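Local coordinates for benzyl alcohol dehydrogenase (Acinetobacter calcoaceticus, PDB 1F8F), which probably catalyses the NAD-dependent, zinc-assisted oxidation of benzyl alcohol to benzaldehyde, at residues Gly69-Ile74 / Thr79-Gly84. Numbering follows the deposited sequence.
Sequences GIIEAI and TELQVG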
ATOM      1  N   GLY A  69     -16.608  22.186 -23.548  1.00 28.59           N
ATOM      2  CA  GLY A  69     -16.750  22.781 -24.863  1.00 30.79           C
ATOM      3  C   GLY A  69     -16.308  21.821 -25.977  1.00 32.84           C
ATOM      4  O   GLY A  69     -16.315  20.608 -25.862  1.00 29.98           O
ATOM      5  N   ILE A  70     -15.985  22.395 -27.124  1.00 33.41           N
ATOM      6  CA  ILE A  70     -15.618  21.717 -28.367  1.00 36.54           C
ATOM      7  C   ILE A  70     -14.309  22.306 -28.899  1.00 34.98           C
ATOM      8  O   ILE A  70     -14.082  23.523 -28.937  1.00 33.86           O
ATOM      9  CB  ILE A  70     -16.675  21.961 -29.477  1.00 41.26           C
ATOM     10  CG1 ILE A  70     -18.091  21.598 -29.002  1.00 38.48           C
ATOM     11  CG2 ILE A  70     -16.418  21.177 -30.758  1.00 38.84           C
ATOM     12  CD1 ILE A  70     -19.196  22.007 -29.943  1.00 41.44           C
ATOM     13  N   ILE A  71     -13.403  21.412 -29.261  1.00 38.10           N
ATOM     14  CA  ILE A  71     -12.135  21.931 -29.814  1.00 37.83           C
ATOM     15  C   ILE A  71     -12.347  22.526 -31.208  1.00 39.10           C
ATOM     16  O   ILE A  71     -12.769  21.862 -32.123  1.00 38.28           O
ATOM     17  CB  ILE A  71     -11.040  20.876 -29.845  1.00 36.08           C
ATOM     18  CG1 ILE A  71     -10.643  20.440 -28.415  1.00 35.87           C
ATOM     19  CG2 ILE A  71      -9.811  21.461 -30.546  1.00 38.10           C
ATOM     20  CD1 ILE A  71      -9.825  19.177 -28.385  1.00 33.58           C
ATOM     21  N   GLU A  72     -11.878  23.720 -31.386  1.00 42.78           N
ATOM     22  CA  GLU A  72     -11.871  24.665 -32.450  1.00 48.25           C
ATOM     23  C   GLU A  72     -10.511  24.881 -33.122  1.00 50.34           C
ATOM     24  O   GLU A  72     -10.420  25.488 -34.198  1.00 52.17           O
ATOM     25  CB  GLU A  72     -12.226  26.024 -31.790  1.00 47.09           C
ATOM     26  CG  GLU A  72     -12.170  27.258 -32.621  1.00 50.72           C
ATOM     27  CD  GLU A  72     -13.335  27.614 -33.519  1.00 52.17           C
ATOM     28  OE1 GLU A  72     -14.486  27.129 -33.423  1.00 51.92           O
ATOM     29  OE2 GLU A  72     -13.067  28.472 -34.386  1.00 52.54           O
ATOM     30  N   ALA A  73      -9.444  24.532 -32.433  1.00 50.46           N
ATOM     31  CA  ALA A  73      -8.083  24.666 -32.912  1.00 52.08           C
ATOM     32  C   ALA A  73      -7.064  24.095 -31.900  1.00 51.92           C
ATOM     33  O   ALA A  73      -7.196  24.327 -30.701  1.00 50.61           O
ATOM     34  CB  ALA A  73      -7.758  26.120 -33.237  1.00 51.86           C
ATOM     35  N   ILE A  74      -6.108  23.328 -32.416  1.00 50.97           N
ATOM     36  CA  ILE A  74      -5.054  22.714 -31.628  1.00 49.81           C
ATOM     37  C   ILE A  74      -3.708  23.321 -31.986  1.00 48.88           C
ATOM     38  O   ILE A  74      -3.611  23.796 -33.105  1.00 52.25           O
ATOM     39  CB  ILE A  74      -4.909  21.205 -31.898  1.00 48.49           C
ATOM     40  CG1 ILE A  74      -4.755  20.963 -33.400  1.00 47.27           C
ATOM     41  CG2 ILE A  74      -6.077  20.445 -31.306  1.00 46.85           C
ATOM     42  CD1 ILE A  74      -4.607  19.495 -33.743  1.00 46.35           C
ATOM     43  N   THR A  79      -0.802  16.192 -29.850  1.00 37.69           N
ATOM     44  CA  THR A  79      -0.883  14.919 -30.542  1.00 37.35           C
ATOM     45  C   THR A  79      -2.062  14.101 -30.094  1.00 39.56           C
ATOM     46  O   THR A  79      -2.371  13.135 -30.811  1.00 41.08           O
ATOM     47  CB  THR A  79       0.389  14.047 -30.304  1.00 36.90           C
ATOM     48  OG1 THR A  79       0.584  13.785 -28.894  1.00 33.93           O
ATOM     49  CG2 THR A  79       1.644  14.643 -30.911  1.00 32.38           C
ATOM     50  N   GLU A  80      -2.649  14.357 -28.923  1.00 40.56           N
ATOM     51  CA  GLU A  80      -3.689  13.461 -28.429  1.00 41.49           C
ATOM     52  C   GLU A  80      -5.110  14.004 -28.546  1.00 41.28           C
ATOM     53  O   GLU A  80      -6.065  13.360 -28.096  1.00 39.07           O
ATOM     54  CB  GLU A  80      -3.394  13.059 -27.002  1.00 43.31           C
ATOM     55  CG  GLU A  80      -2.141  12.368 -26.551  1.00 44.97           C
ATOM     56  CD  GLU A  80      -1.574  11.296 -27.439  1.00 45.98           C
ATOM     57  OE1 GLU A  80      -2.129  10.206 -27.615  1.00 45.60           O
ATOM     58  OE2 GLU A  80      -0.495  11.553 -28.042  1.00 47.60           O
ATOM     59  N   LEU A  81      -5.296  15.151 -29.139  1.00 42.32           N
ATOM     60  CA  LEU A  81      -6.605  15.768 -29.306  1.00 44.97           C
ATOM     61  C   LEU A  81      -6.811  16.344 -30.711  1.00 47.52           C
ATOM     62  O   LEU A  81      -5.879  16.941 -31.268  1.00 45.86           O
ATOM     63  CB  LEU A  81      -6.663  16.910 -28.287  1.00 43.05           C
ATOM     64  CG  LEU A  81      -6.680  16.650 -26.779  1.00 41.12           C
ATOM     65  CD1 LEU A  81      -6.418  17.892 -25.951  1.00 37.61           C
ATOM     66  CD2 LEU A  81      -8.023  16.030 -26.433  1.00 40.16           C
ATOM     67  N   GLN A  82      -8.015  16.284 -31.296  1.00 50.73           N
ATOM     68  CA  GLN A  82      -8.285  16.883 -32.619  1.00 51.78           C
ATOM     69  C   GLN A  82      -9.524  17.784 -32.628  1.00 50.82           C
ATOM     70  O   GLN A  82     -10.409  17.689 -31.774  1.00 47.29           O
ATOM     71  CB  GLN A  82      -8.414  15.870 -33.750  1.00 52.61           C
ATOM     72  CG  GLN A  82      -9.349  14.714 -33.451  1.00 56.27           C
ATOM     73  CD  GLN A  82      -8.923  13.370 -34.012  1.00 58.69           C
ATOM     74  OE1 GLN A  82      -9.659  12.368 -33.965  1.00 58.78           O
ATOM     75  NE2 GLN A  82      -7.693  13.367 -34.551  1.00 58.72           N
ATOM     76  N   VAL A  83      -9.553  18.681 -33.618  1.00 51.26           N
ATOM     77  CA  VAL A  83     -10.619  19.657 -33.837  1.00 50.04           C
ATOM     78  C   VAL A  83     -11.972  18.986 -33.789  1.00 48.60           C
ATOM     79  O   VAL A  83     -12.121  17.945 -34.448  1.00 49.46           O
ATOM     80  CB  VAL A  83     -10.422  20.364 -35.192  1.00 50.76           C
ATOM     81  CG1 VAL A  83     -11.554  21.336 -35.523  1.00 51.17           C
ATOM     82  CG2 VAL A  83      -9.096  21.100 -35.192  1.00 50.36           C
ATOM     83  N   GLY A  84     -12.907  19.475 -32.970  1.00 47.87           N
ATOM     84  CA  GLY A  84     -14.189  18.756 -32.874  1.00 47.08           C
ATOM     85  C   GLY A  84     -14.338  17.850 -31.668  1.00 46.89           C
ATOM     86  O   GLY A  84     -15.485  17.464 -31.345  1.00 46.52           O
TER
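The carbonyl oxygen of Ile-71 accepts a backbone hydrogen bond from Gly-84 N with an N-H...O angle of 156°; the modelled separation of 2.5 Å is shorter than such bonds normally are, so its exact length is doubtful. Val-83 packs against the same oxygen, its CA making a weak, strongly bent CA-H...O contact at 3.5 Å and its CG1 lying 3.6 Å away. This is how a loop joining two antiparallel strands, 66-74 and 86-89, folds back onto the first of them in the GroES-like domain, and the Ile-71 backbone is also bonded to Asp-85 just before the second strand begins. Gly-84 has a positive phi of 100°, a conformation readily accessible to a residue without CB, and its CA packs 3.9 Å from Ile-70 CG2.

Ile-71 contributes the largest share of the buried surface of any residue here. Its chain is extended beyond CB (chi2 166°), which carries CD1 to Leu-81 CB, 3.9 Å away across the contact, the two side chains crossing at about a right angle, while CG2 covers Val-83 CA. Leu-81 in turn rests on Thr-156 and Lys-158 of strand 156-159, tying the loop to a further strand of the sheet.

On the opposite edge of strand 66-74, Glu-72 and Ala-73 share the single partner Leu-35 on strand 33-42, a classic beta bulge. Farther out, Thr-79 OG1 is hydrogen-bonded to Glu-80 OE2 and to Lys-96 of a second subunit. Near the strand's end, Ile-74 approaches the loop through its shorter branch, CG2 lying 3.5 Å from Leu-81 O.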